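Local coordinates for protein agarase (Pseudoalteromonas fuliginea, PDB 6XJ9) that probably hydrolyses agarose, the galactan of red-algal cell walls, as an agarase of glycoside hydrolase family 50, at residues Gly453-Asp458 with Phe505-Lys510; Pro473-Pro478 with Asp596-Val601; Glu486-Val491 with Asp607-Asn612; Phe620-Met625 with Phe642-Glu647. All coordinates share one frame; numbering follows the deposited sequence.

Contacts 1 and 4 sit deepest, where parallel strands end: each pairs the tips of two strands and adds a buried aspartate, D507 or D622, that accepts from the opposite segment. The pair joins through N643, whose amide reaches N508 and E509. Contacts 2 and 3 lie farther out, on the helical layer, and both use helix 584-609. One packs its middle against a turn, the other its C-terminal end against helix 478-495; in both, an aromatic ring is covered by aliphatic carbon and no polar bond spans the segments. Contact 2 meets contact 1 through Y598 and D507, their centres about 12 Å apart, while contacts 3 and 4 do not touch.

Contact 1. Residues Gly453-Asp458 with Phe505-Lys510; sequences GWIIGD and FIDNEK
The W454 indole leans obliquely on the start of the loop that follows strand 501-506: its CZ3 and CH2 both come to 3.7 Å from N508 CB, and CE3 lies near D507 CA. The N508 amide stands perpendicular to the indole plane, its OD1 taken up by R619 and N643. The D507 carboxylate is tilted 35° from the indole, and its two oxygens do different work. OD2 accepts the I455 backbone N at 2.7 Å, a fairly straight bond arriving on the syn side and slightly out of the carboxylate plane. The same OD2 takes a bond from a water, 2.7 Å from its oxygen, that also donates to I455 O, so backbone N and O of one residue are tied to one carboxylate oxygen. OD1 is gripped by the hydroxyl of Y598, and K510 NZ makes a long salt bridge to it. D507 holds its CG beside its own backbone N and anti to the carbonyl carbon (chi1 -66°), which lets OD2 reach I455 N. Behind it, the strands pair in parallel: G453 N donates to F505 O at 3.1 Å and D507 N to G453 O at 2.8 Å. I506 CD1 sits 4.0 Å from G453 CA, leaving little room for a side chain there, while I455 CD1 and I506 CG2 pack at 3.7 Å under helices 478-495 and 584-609. All this is consistent with the (β/α)8 barrel expected of a GH50 enzyme, in which the active site lies at the C-terminal ends of the strands.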
loop_
_atom_site.group_PDB
_atom_site.type_symbol
_atom_site.label_atom_id
_atom_site.label_comp_id
_atom_site.label_asym_id
_atom_site.label_seq_id
_atom_site.Cartn_x
_atom_site.Cartn_y
_atom_site.Cartn_z
ATOM N N GLY A 453 -25.787 20.656 15.785
ATOM C CA GLY A 453 -25.803 21.910 16.522
ATOM C C GLY A 453 -25.108 21.759 17.875
ATOM O O GLY A 453 -24.933 20.637 18.351
ATOM N N TRP A 454 -24.661 22.895 18.432
ATOM C CA TRP A 454 -24.126 23.003 19.779
ATOM C C TRP A 454 -25.121 23.791 20.617
ATOM O O TRP A 454 -25.512 24.882 20.215
ATOM C CB TRP A 454 -22.807 23.789 19.782
ATOM C CG TRP A 454 -21.704 23.270 18.917
ATOM C CD1 TRP A 454 -21.363 23.700 17.665
ATOM C CD2 TRP A 454 -20.755 22.251 19.270
ATOM N NE1 TRP A 454 -20.284 22.998 17.201
ATOM C CE2 TRP A 454 -19.892 22.097 18.161
ATOM C CE3 TRP A 454 -20.565 21.444 20.401
ATOM C CZ2 TRP A 454 -18.839 21.182 18.165
ATOM C CZ3 TRP A 454 -19.529 20.538 20.399
ATOM C CH2 TRP A 454 -18.683 20.404 19.292
ATOM N N ILE A 455 -25.481 23.273 21.797
ATOM C CA ILE A 455 -26.289 24.044 22.729
ATOM C C ILE A 455 -25.367 24.881 23.616
ATOM O O ILE A 455 -24.626 24.355 24.453
ATOM C CB ILE A 455 -27.266 23.165 23.532
ATOM C CG1 ILE A 455 -28.210 22.406 22.590
ATOM C CG2 ILE A 455 -28.046 24.025 24.512
ATOM C CD1 ILE A 455 -29.126 21.428 23.299
ATOM N N ILE A 456 -25.427 26.195 23.388
ATOM C CA ILE A 456 -24.573 27.175 24.033
ATOM C C ILE A 456 -25.482 28.278 24.552
ATOM O O ILE A 456 -26.489 28.588 23.923
ATOM C CB ILE A 456 -23.542 27.735 23.029
ATOM C CG1 ILE A 456 -22.570 26.669 22.519
ATOM C CG2 ILE A 456 -22.820 28.954 23.576
ATOM C CD1 ILE A 456 -21.728 25.999 23.580
ATOM N N GLY A 457 -25.116 28.875 25.687
ATOM C CA GLY A 457 -25.948 29.929 26.247
ATOM C C GLY A 457 -25.492 30.372 27.630
ATOM O O GLY A 457 -24.441 29.953 28.114
ATOM N N ASP A 458 -26.322 31.214 28.252
ATOM C CA ASP A 458 -26.015 31.802 29.540
ATOM C C ASP A 458 -26.863 31.137 30.621
ATOM O O ASP A 458 -26.975 31.669 31.722
ATOM C CB ASP A 458 -26.230 33.320 29.510
ATOM C CG ASP A 458 -25.252 34.075 28.623
ATOM O OD1 ASP A 458 -24.051 33.724 28.625
ATOM O OD2 ASP A 458 -25.697 35.013 27.934
ATOM N N PHE A 505 -26.817 15.365 15.016
ATOM C CA PHE A 505 -26.060 15.252 16.250
ATOM C C PHE A 505 -26.189 16.579 16.987
ATOM O O PHE A 505 -26.047 17.641 16.386
ATOM C CB PHE A 505 -24.584 14.996 15.946
ATOM C CG PHE A 505 -24.236 13.733 15.201
ATOM C CD1 PHE A 505 -24.250 12.497 15.834
ATOM C CD2 PHE A 505 -23.805 13.794 13.879
ATOM C CE1 PHE A 505 -23.898 11.348 15.138
ATOM C CE2 PHE A 505 -23.422 12.651 13.198
ATOM C CZ PHE A 505 -23.463 11.425 13.828
ATOM N N ILE A 506 -26.526 16.521 18.279
ATOM C CA ILE A 506 -26.509 17.732 19.087
ATOM C C ILE A 506 -25.427 17.579 20.158
ATOM O O ILE A 506 -25.441 16.621 20.927
ATOM C CB ILE A 506 -27.905 18.039 19.676
ATOM C CG1 ILE A 506 -28.951 18.244 18.574
ATOM C CG2 ILE A 506 -27.844 19.247 20.609
ATOM C CD1 ILE A 506 -28.828 19.567 17.835
ATOM N N ASP A 507 -24.487 18.535 20.181
ATOM C CA ASP A 507 -23.350 18.564 21.101
ATOM C C ASP A 507 -22.361 17.448 20.754
ATOM O O ASP A 507 -22.586 16.675 19.822
ATOM C CB ASP A 507 -23.788 18.589 22.576
ATOM C CG ASP A 507 -24.508 19.867 22.985
ATOM O OD1 ASP A 507 -25.378 19.812 23.877
ATOM O OD2 ASP A 507 -24.217 20.905 22.393
ATOM N N ASN A 508 -21.264 17.357 21.521
ATOM C CA ASN A 508 -20.205 16.409 21.209
ATOM C C ASN A 508 -19.335 16.250 22.445
ATOM O O ASN A 508 -18.815 17.235 22.960
ATOM C CB ASN A 508 -19.399 16.847 19.970
ATOM C CG ASN A 508 -18.166 16.014 19.691
ATOM O OD1 ASN A 508 -18.258 14.910 19.150
ATOM N ND2 ASN A 508 -16.995 16.536 20.042
ATOM N N GLU A 509 -19.190 15.005 22.916
ATOM C CA GLU A 509 -18.268 14.677 23.997
ATOM C C GLU A 509 -18.421 15.645 25.174
ATOM O O GLU A 509 -17.439 16.185 25.678
ATOM C CB GLU A 509 -16.818 14.624 23.502
ATOM C CG GLU A 509 -16.590 13.652 22.357
ATOM C CD GLU A 509 -15.126 13.393 22.036
ATOM O OE1 GLU A 509 -14.262 14.155 22.544
ATOM O OE2 GLU A 509 -14.851 12.418 21.297
ATOM N N LYS A 510 -19.663 15.837 25.623
ATOM C CA LYS A 510 -19.923 16.581 26.843
ATOM C C LYS A 510 -19.326 15.828 28.032
ATOM O O LYS A 510 -19.237 14.603 28.032
ATOM C CB LYS A 510 -21.430 16.796 27.029
ATOM C CG LYS A 510 -22.112 17.552 25.890
ATOM C CD LYS A 510 -23.511 18.038 26.239
ATOM C CE LYS A 510 -23.496 19.262 27.130
ATOM N NZ LYS A 510 -22.861 20.407 26.438
HETATM O O HOH W 1 -22.423 22.419 23.626
#

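Contact 2. Residues Pro473-Pro478 with Asp596-Val601; sequences PDVFDP and DKYFSV
The F476 ring lies flat against the aliphatic chain of K597, which crosses it obliquely. K597 CG sits over the ring centre, 3.7 Å from the centroid and 14° off the normal, a clear CH-pi contact, and K597 CB stands 3.6 Å from F476 CZ. A bend at chi2 of 69° carries the lysine chain on across the face, bringing CD and CE over CE1 and CD1. V475 packs beside this pair: its CG2 runs past K597 CG, 3.8 Å away, in the opposite direction, while its CG1 meets Y598 at a right angle, 3.9 Å from CB and in the plane of the ring at its edge. Both V475 and F476 are offered by a type I turn from D474 to D477, braced by an Asx turn in which F476 N donates to D474 OD1 at 3.0 Å; D477 takes the N-cap position of helix 478-495, its OD1 making a weak bond to E479 N. With F476 cut back to alanine, the K597 methylenes would probably lose the flat surface they lie on, and that chain would be freer to turn. Although a lysine is central here, its carbons do the work: V475 and F476 meet K597 and Y598 through dispersion and CH-pi attraction rather than charge.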
loop_
_atom_site.group_PDB
_atom_site.type_symbol
_atom_site.label_atom_id
_atom_site.label_comp_id
_atom_site.label_asym_id
_atom_site.label_seq_id
_atom_site.Cartn_x
_atom_site.Cartn_y
_atom_site.Cartn_z
ATOM N N PRO A 473 -24.379 21.954 31.297
ATOM C CA PRO A 473 -25.593 22.755 31.444
ATOM C C PRO A 473 -26.404 22.330 32.665
ATOM O O PRO A 473 -26.570 21.135 32.924
ATOM C CB PRO A 473 -26.392 22.442 30.176
ATOM C CG PRO A 473 -25.868 21.087 29.735
ATOM C CD PRO A 473 -24.401 21.075 30.119
ATOM N N ASP A 474 -26.931 23.311 33.405
ATOM C CA ASP A 474 -27.959 22.949 34.365
ATOM C C ASP A 474 -29.261 22.763 33.599
ATOM O O ASP A 474 -29.949 23.736 33.273
ATOM C CB ASP A 474 -28.125 23.943 35.512
ATOM C CG ASP A 474 -29.065 23.411 36.577
ATOM O OD1 ASP A 474 -30.065 22.717 36.210
ATOM O OD2 ASP A 474 -28.782 23.658 37.756
ATOM N N VAL A 475 -29.578 21.494 33.333
ATOM C CA VAL A 475 -30.613 21.151 32.368
ATOM C C VAL A 475 -32.008 21.374 32.948
ATOM O O VAL A 475 -32.987 21.353 32.198
ATOM C CB VAL A 475 -30.420 19.729 31.806
ATOM C CG1 VAL A 475 -29.152 19.646 30.968
ATOM C CG2 VAL A 475 -30.406 18.674 32.902
ATOM N N PHE A 476 -32.092 21.607 34.266
ATOM C CA PHE A 476 -33.355 21.937 34.918
ATOM C C PHE A 476 -33.571 23.452 34.956
ATOM O O PHE A 476 -34.595 23.912 35.465
ATOM C CB PHE A 476 -33.444 21.315 36.316
ATOM C CG PHE A 476 -33.650 19.821 36.323
ATOM C CD1 PHE A 476 -34.915 19.275 36.152
ATOM C CD2 PHE A 476 -32.578 18.954 36.482
ATOM C CE1 PHE A 476 -35.100 17.899 36.144
ATOM C CE2 PHE A 476 -32.765 17.578 36.465
ATOM C CZ PHE A 476 -34.023 17.053 36.292
ATOM N N ASP A 477 -32.604 24.220 34.432
ATOM C CA ASP A 477 -32.762 25.664 34.297
ATOM C C ASP A 477 -33.640 25.927 33.075
ATOM O O ASP A 477 -33.274 25.532 31.973
ATOM C CB ASP A 477 -31.408 26.391 34.221
ATOM C CG ASP A 477 -31.483 27.903 34.015
ATOM O OD1 ASP A 477 -32.580 28.473 34.189
ATOM O OD2 ASP A 477 -30.444 28.505 33.686
ATOM N N PRO A 478 -34.833 26.558 33.215
ATOM C CA PRO A 478 -35.705 26.788 32.059
ATOM C C PRO A 478 -34.956 27.388 30.873
ATOM O O PRO A 478 -35.239 27.031 29.738
ATOM C CB PRO A 478 -36.803 27.713 32.610
ATOM C CG PRO A 478 -36.890 27.315 34.075
ATOM C CD PRO A 478 -35.462 26.986 34.476
ATOM N N ASP A 596 -31.295 12.151 31.895
ATOM C CA ASP A 596 -32.642 11.963 31.377
ATOM C C ASP A 596 -33.262 13.299 30.960
ATOM O O ASP A 596 -33.919 13.389 29.919
ATOM C CB ASP A 596 -33.520 11.220 32.384
ATOM C CG ASP A 596 -34.959 11.171 31.928
ATOM O OD1 ASP A 596 -35.304 10.249 31.178
ATOM O OD2 ASP A 596 -35.705 12.075 32.303
ATOM N N LYS A 597 -33.066 14.330 31.789
ATOM C CA LYS A 597 -33.596 15.655 31.509
ATOM C C LYS A 597 -32.833 16.265 30.336
ATOM O O LYS A 597 -33.434 16.888 29.458
ATOM C CB LYS A 597 -33.602 16.514 32.780
ATOM C CG LYS A 597 -34.110 17.948 32.628
ATOM C CD LYS A 597 -35.603 18.063 32.352
ATOM C CE LYS A 597 -36.121 19.492 32.410
ATOM N NZ LYS A 597 -37.499 19.593 31.862
ATOM N N TYR A 598 -31.511 16.055 30.294
ATOM C CA TYR A 598 -30.750 16.531 29.145
ATOM C C TYR A 598 -31.371 16.011 27.855
ATOM O O TYR A 598 -31.677 16.794 26.950
ATOM C CB TYR A 598 -29.265 16.147 29.166
ATOM C CG TYR A 598 -28.555 16.477 27.871
ATOM C CD1 TYR A 598 -28.195 17.784 27.579
ATOM C CD2 TYR A 598 -28.258 15.510 26.923
ATOM C CE1 TYR A 598 -27.558 18.124 26.398
ATOM C CE2 TYR A 598 -27.613 15.833 25.733
ATOM C CZ TYR A 598 -27.257 17.144 25.473
ATOM O OH TYR A 598 -26.634 17.506 24.307
ATOM N N PHE A 599 -31.503 14.680 27.764
ATOM C CA PHE A 599 -31.944 14.057 26.525
ATOM C C PHE A 599 -33.411 14.353 26.236
ATOM O O PHE A 599 -33.798 14.420 25.074
ATOM C CB PHE A 599 -31.583 12.569 26.495
ATOM C CG PHE A 599 -30.107 12.362 26.266
ATOM C CD1 PHE A 599 -29.561 12.550 25.003
ATOM C CD2 PHE A 599 -29.258 12.025 27.316
ATOM C CE1 PHE A 599 -28.198 12.398 24.787
ATOM C CE2 PHE A 599 -27.897 11.863 27.095
ATOM C CZ PHE A 599 -27.367 12.060 25.836
ATOM N N SER A 600 -34.210 14.514 27.297
ATOM C CA SER A 600 -35.623 14.810 27.147
ATOM C C SER A 600 -35.794 16.181 26.499
ATOM O O SER A 600 -36.631 16.342 25.614
ATOM C CB SER A 600 -36.305 14.748 28.489
ATOM O OG SER A 600 -37.671 15.082 28.350
ATOM N N VAL A 601 -34.993 17.156 26.963
ATOM C CA VAL A 601 -35.052 18.510 26.443
ATOM C C VAL A 601 -34.627 18.493 24.975
ATOM O O VAL A 601 -35.308 19.063 24.118
ATOM C CB VAL A 601 -34.224 19.494 27.301
ATOM C CG1 VAL A 601 -33.975 20.800 26.582
ATOM C CG2 VAL A 601 -34.903 19.762 28.641
#

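Contact 3. Residues Glu486-Val491 with Asp607-Asn612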
loop_
_atom_site.group_PDB
_atom_site.type_symbol
_atom_site.label_atom_id
_atom_site.label_comp_id
_atom_site.label_asym_id
_atom_site.label_seq_id
_atom_site.Cartn_x
_atom_site.Cartn_y
_atom_site.Cartn_z
ATOM N N GLU A 486 -33.871 26.881 20.609
ATOM C CA GLU A 486 -33.319 27.859 19.685
ATOM C C GLU A 486 -32.191 27.255 18.844
ATOM O O GLU A 486 -32.089 27.542 17.651
ATOM C CB GLU A 486 -32.856 29.090 20.464
ATOM C CG GLU A 486 -33.971 30.108 20.672
ATOM C CD GLU A 486 -33.744 31.216 21.692
ATOM O OE1 GLU A 486 -34.759 31.810 22.138
ATOM O OE2 GLU A 486 -32.570 31.483 22.050
ATOM N N THR A 487 -31.332 26.431 19.466
ATOM C CA THR A 487 -30.293 25.723 18.731
ATOM C C THR A 487 -30.930 24.831 17.664
ATOM O O THR A 487 -30.514 24.824 16.504
ATOM C CB THR A 487 -29.416 24.898 19.683
ATOM O OG1 THR A 487 -28.883 25.811 20.639
ATOM C CG2 THR A 487 -28.292 24.155 18.990
ATOM N N VAL A 488 -31.943 24.052 18.051
ATOM C CA VAL A 488 -32.456 23.061 17.113
ATOM C C VAL A 488 -33.190 23.775 15.978
ATOM O O VAL A 488 -33.140 23.338 14.824
ATOM C CB VAL A 488 -33.305 21.979 17.806
ATOM C CG1 VAL A 488 -33.995 21.073 16.784
ATOM C CG2 VAL A 488 -32.442 21.139 18.741
ATOM N N SER A 489 -33.848 24.887 16.321
ATOM C CA SER A 489 -34.503 25.749 15.347
ATOM C C SER A 489 -33.529 26.220 14.265
ATOM O O SER A 489 -33.866 26.231 13.085
ATOM C CB SER A 489 -35.170 26.921 16.023
ATOM O OG SER A 489 -35.949 27.624 15.068
ATOM N N VAL A 490 -32.315 26.607 14.664
ATOM C CA VAL A 490 -31.322 27.052 13.699
ATOM C C VAL A 490 -30.988 25.904 12.749
ATOM O O VAL A 490 -30.903 26.102 11.543
ATOM C CB VAL A 490 -30.050 27.603 14.372
ATOM C CG1 VAL A 490 -28.909 27.726 13.374
ATOM C CG2 VAL A 490 -30.298 28.950 15.032
ATOM N N VAL A 491 -30.760 24.711 13.306
ATOM C CA VAL A 491 -30.487 23.544 12.481
ATOM C C VAL A 491 -31.631 23.350 11.486
ATOM O O VAL A 491 -31.382 23.117 10.307
ATOM C CB VAL A 491 -30.246 22.278 13.331
ATOM C CG1 VAL A 491 -29.997 21.054 12.464
ATOM C CG2 VAL A 491 -29.091 22.480 14.293
ATOM N N ASP A 607 -38.230 17.121 18.322
ATOM C CA ASP A 607 -39.613 16.773 18.030
ATOM C C ASP A 607 -40.382 17.988 17.506
ATOM O O ASP A 607 -41.354 17.845 16.757
ATOM C CB ASP A 607 -40.299 16.176 19.259
ATOM C CG ASP A 607 -40.023 14.698 19.492
ATOM O OD1 ASP A 607 -39.369 14.071 18.641
ATOM O OD2 ASP A 607 -40.455 14.191 20.539
ATOM N N LYS A 608 -39.986 19.193 17.934
ATOM C CA LYS A 608 -40.707 20.376 17.485
ATOM C C LYS A 608 -40.262 20.774 16.071
ATOM O O LYS A 608 -41.097 20.976 15.184
ATOM C CB LYS A 608 -40.614 21.511 18.507
ATOM C CG LYS A 608 -41.336 22.798 18.109
ATOM C CD LYS A 608 -41.580 23.763 19.263
ATOM C CE LYS A 608 -42.581 24.850 18.909
ATOM N NZ LYS A 608 -42.072 25.710 17.814
ATOM N N TYR A 609 -38.944 20.813 15.850
ATOM C CA TYR A 609 -38.378 21.550 14.728
ATOM C C TYR A 609 -37.957 20.606 13.609
ATOM O O TYR A 609 -38.076 20.954 12.432
ATOM C CB TYR A 609 -37.239 22.470 15.187
ATOM C CG TYR A 609 -37.711 23.585 16.087
ATOM C CD1 TYR A 609 -38.410 24.673 15.578
ATOM C CD2 TYR A 609 -37.494 23.537 17.453
ATOM C CE1 TYR A 609 -38.860 25.691 16.405
ATOM C CE2 TYR A 609 -37.952 24.534 18.295
ATOM C CZ TYR A 609 -38.626 25.621 17.769
ATOM O OH TYR A 609 -39.059 26.602 18.613
ATOM N N LEU A 610 -37.491 19.410 13.988
ATOM C CA LEU A 610 -37.018 18.447 13.003
ATOM C C LEU A 610 -37.696 17.097 13.235
ATOM O O LEU A 610 -37.027 16.064 13.333
ATOM C CB LEU A 610 -35.488 18.379 13.085
ATOM C CG LEU A 610 -34.785 19.492 12.314
ATOM C CD1 LEU A 610 -33.572 20.011 13.072
ATOM C CD2 LEU A 610 -34.390 19.017 10.927
ATOM N N PRO A 611 -39.049 17.085 13.349
ATOM C CA PRO A 611 -39.800 15.891 13.744
ATOM C C PRO A 611 -39.627 14.707 12.808
ATOM O O PRO A 611 -39.772 13.575 13.252
ATOM C CB PRO A 611 -41.269 16.349 13.696
ATOM C CG PRO A 611 -41.248 17.541 12.759
ATOM C CD PRO A 611 -39.942 18.231 13.105
ATOM N N ASN A 612 -39.283 14.972 11.536
ATOM C CA ASN A 612 -39.239 13.915 10.541
ATOM C C ASN A 612 -37.858 13.260 10.517
ATOM O O ASN A 612 -37.662 12.281 9.807
ATOM C CB ASN A 612 -39.640 14.385 9.135
ATOM C CG ASN A 612 -41.006 15.045 9.070
ATOM O OD1 ASN A 612 -41.182 16.069 8.404
ATOM N ND2 ASN A 612 -41.966 14.487 9.784
#
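The Y609 ring, in the last turn of helix 584-609, has K608 CG over the centre of one face and lays the other over S489, so it is sandwiched between a lysine methylene and the serine. The K608 ammonium curls round to make a weak bond to the Y609 hydroxyl. S489 CB stands above the ring centre, 3.9 Å from the centroid and 10° off the normal, and S489 OG follows at 3.7 Å from Y609 CE1. Nearer the backbone, Y609 CB packs on V488 CG1 at 3.9 Å. A serine in place of Y609 is likely to leave S489 CB and K608 CG without the ring between them and to open a gap beside helix 478-495. At L610 the chain leaves the helical path. Its CD1 touches two valines one helical turn apart, 3.9 Å from V488 CG1 and 3.8 Å from V491 CG1, with V488 O alongside. V491 presents CG1 by holding it anti to its own backbone N. The chemistry is almost wholly apolar: the end of helix 584-609 and the residue after it pack on helix 478-495 by methyl contacts and one CH-pi contact, with no polar bond between the two segments.

Contact 4. Residues Phe620-Met625 with Phe642-Glu647; sequences FPDWGM and FNAYKE
D622 OD2 receives K646 NZ at 2.7 Å in a salt bridge that comes in on the syn side, tilted 26° out of the carboxylate plane. The K646 chain folds at chi2 and chi4 to bring NZ back to OD2; its CG and CE also pass close to that oxygen, and A644 CB lies 3.5 Å from D622 OD2. NZ leans toward OD1 as well, and OD1 also takes a bond from a water at 2.8 Å that accepts from Y645 N, linking the carboxylate to the backbone of the loop opposite. D622 CG occupies the cramped rotamer between its backbone N and carbonyl carbon (chi1 63°), directed at that loop. Two backbone bonds zip the strands in parallel: N643 N to F620 O at 2.8 Å, and D622 N to N643 O at 3.0 Å. On the face carrying the two phenylalanines, F620 turns its edge to the face of F642, centroids 5.7 Å apart and planes at 60°, in an offset edge-to-face pair. M625 adds a Met-aromatic contact: its extended chain puts SD obliquely by F642, 3.5 Å from CD2. The N643 side chain leaves by the other face, where ND2 donates to E509. The contact joins the two strands of a beta-alpha-beta unit whose helix 627-634 covers F620 and M625. Strand 664-666 flanks 640-643 on the side away from 620-621, and W654 of helix 651-654 lies against D622 and M625 and meets the F642 ring edge-to-face.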
loop_
_atom_site.group_PDB
_atom_site.type_symbol
_atom_site.label_atom_id
_atom_site.label_comp_id
_atom_site.label_asym_id
_atom_site.label_seq_id
_atom_site.Cartn_x
_atom_site.Cartn_y
_atom_site.Cartn_z
ATOM N N PHE A 620 -20.903 10.297 22.629
ATOM C CA PHE A 620 -20.163 10.062 23.864
ATOM C C PHE A 620 -18.789 9.500 23.521
ATOM O O PHE A 620 -18.696 8.614 22.681
ATOM C CB PHE A 620 -20.852 9.010 24.737
ATOM C CG PHE A 620 -22.324 9.193 25.002
ATOM C CD1 PHE A 620 -22.797 10.308 25.678
ATOM C CD2 PHE A 620 -23.229 8.194 24.648
ATOM C CE1 PHE A 620 -24.151 10.436 25.963
ATOM C CE2 PHE A 620 -24.584 8.323 24.935
ATOM C CZ PHE A 620 -25.046 9.449 25.584
ATOM N N PRO A 621 -17.682 9.946 24.162
ATOM C CA PRO A 621 -16.386 9.305 23.942
ATOM C C PRO A 621 -16.375 7.963 24.673
ATOM O O PRO A 621 -16.978 7.825 25.740
ATOM C CB PRO A 621 -15.409 10.326 24.549
ATOM C CG PRO A 621 -16.195 10.939 25.679
ATOM C CD PRO A 621 -17.598 11.064 25.121
ATOM N N ASP A 622 -15.719 6.968 24.060
ATOM C CA ASP A 622 -15.661 5.614 24.585
ATOM C C ASP A 622 -14.948 5.619 25.942
ATOM O O ASP A 622 -15.154 4.721 26.755
ATOM C CB ASP A 622 -15.049 4.651 23.556
ATOM C CG ASP A 622 -13.606 4.974 23.191
ATOM O OD1 ASP A 622 -13.128 6.063 23.579
ATOM O OD2 ASP A 622 -12.949 4.113 22.538
ATOM N N TRP A 623 -14.118 6.639 26.180
ATOM C CA TRP A 623 -13.439 6.777 27.459
ATOM C C TRP A 623 -14.323 7.465 28.499
ATOM O O TRP A 623 -13.984 7.464 29.676
ATOM C CB TRP A 623 -12.079 7.480 27.312
ATOM C CG TRP A 623 -12.105 8.790 26.578
ATOM C CD1 TRP A 623 -11.656 9.012 25.310
ATOM C CD2 TRP A 623 -12.550 10.072 27.066
ATOM N NE1 TRP A 623 -11.808 10.332 24.970
ATOM C CE2 TRP A 623 -12.359 11.007 26.024
ATOM C CE3 TRP A 623 -13.111 10.525 28.266
ATOM C CZ2 TRP A 623 -12.710 12.352 26.144
ATOM C CZ3 TRP A 623 -13.475 11.850 28.378
ATOM C CH2 TRP A 623 -13.273 12.752 27.335
ATOM N N GLY A 624 -15.440 8.075 28.081
ATOM C CA GLY A 624 -16.248 8.833 29.031
ATOM C C GLY A 624 -17.749 8.685 28.786
ATOM O O GLY A 624 -18.444 9.669 28.521
ATOM N N MET A 625 -18.239 7.452 28.913
ATOM C CA MET A 625 -19.634 7.148 28.638
ATOM C C MET A 625 -20.256 6.421 29.837
ATOM O O MET A 625 -20.444 5.212 29.796
ATOM C CB MET A 625 -19.754 6.285 27.374
ATOM C CG MET A 625 -18.781 5.114 27.294
ATOM S SD MET A 625 -19.068 4.188 25.746
ATOM C CE MET A 625 -17.937 2.804 25.894
ATOM N N PHE A 642 -21.355 7.448 19.518
ATOM C CA PHE A 642 -20.134 7.365 20.307
ATOM C C PHE A 642 -18.944 7.715 19.415
ATOM O O PHE A 642 -18.964 7.408 18.230
ATOM C CB PHE A 642 -19.888 5.931 20.788
ATOM C CG PHE A 642 -20.994 5.325 21.616
ATOM C CD1 PHE A 642 -22.054 4.668 21.005
ATOM C CD2 PHE A 642 -20.969 5.403 23.007
ATOM C CE1 PHE A 642 -23.058 4.089 21.769
ATOM C CE2 PHE A 642 -21.972 4.823 23.772
ATOM C CZ PHE A 642 -23.020 4.180 23.148
ATOM N N ASN A 643 -17.893 8.319 19.997
ATOM C CA ASN A 643 -16.614 8.424 19.304
ATOM C C ASN A 643 -15.677 7.359 19.879
ATOM O O ASN A 643 -15.682 7.125 21.082
ATOM C CB ASN A 643 -16.024 9.836 19.397
ATOM C CG ASN A 643 -16.911 10.908 18.801
ATOM O OD1 ASN A 643 -17.704 10.634 17.903
ATOM N ND2 ASN A 643 -16.785 12.132 19.292
ATOM N N ALA A 644 -14.908 6.671 19.026
ATOM C CA ALA A 644 -14.047 5.608 19.537
ATOM C C ALA A 644 -12.762 5.518 18.718
ATOM O O ALA A 644 -12.709 4.826 17.703
ATOM C CB ALA A 644 -14.785 4.286 19.589
ATOM N N TYR A 645 -11.729 6.240 19.173
ATOM C CA TYR A 645 -10.408 6.175 18.570
ATOM C C TYR A 645 -9.668 4.978 19.154
ATOM O O TYR A 645 -8.840 5.149 20.043
ATOM C CB TYR A 645 -9.620 7.464 18.838
ATOM C CG TYR A 645 -10.167 8.678 18.133
ATOM C CD1 TYR A 645 -11.083 9.512 18.752
ATOM C CD2 TYR A 645 -9.755 9.001 16.845
ATOM C CE1 TYR A 645 -11.596 10.622 18.092
ATOM C CE2 TYR A 645 -10.247 10.120 16.184
ATOM C CZ TYR A 645 -11.171 10.933 16.813
ATOM O OH TYR A 645 -11.643 12.052 16.176
ATOM N N LYS A 646 -9.986 3.782 18.641
ATOM C CA LYS A 646 -9.260 2.559 18.946
ATOM C C LYS A 646 -8.969 1.853 17.627
ATOM O O LYS A 646 -9.294 2.380 16.564
ATOM C CB LYS A 646 -10.042 1.634 19.893
ATOM C CG LYS A 646 -10.444 2.251 21.231
ATOM C CD LYS A 646 -9.264 2.715 22.074
ATOM C CE LYS A 646 -9.674 3.251 23.431
ATOM N NZ LYS A 646 -10.361 4.552 23.294
ATOM N N GLU A 647 -8.365 0.661 17.712
ATOM C CA GLU A 647 -8.045 -0.069 16.498
ATOM C C GLU A 647 -9.295 -0.732 15.922
ATOM O O GLU A 647 -9.269 -1.212 14.793
ATOM C CB GLU A 647 -6.915 -1.064 16.740
ATOM C CG GLU A 647 -5.562 -0.383 16.762
ATOM C CD GLU A 647 -4.367 -1.308 16.920
ATOM O OE1 GLU A 647 -4.468 -2.500 16.553
ATOM O OE2 GLU A 647 -3.331 -0.827 17.413
HETATM O O HOH W 2 -11.869 7.739 21.715
#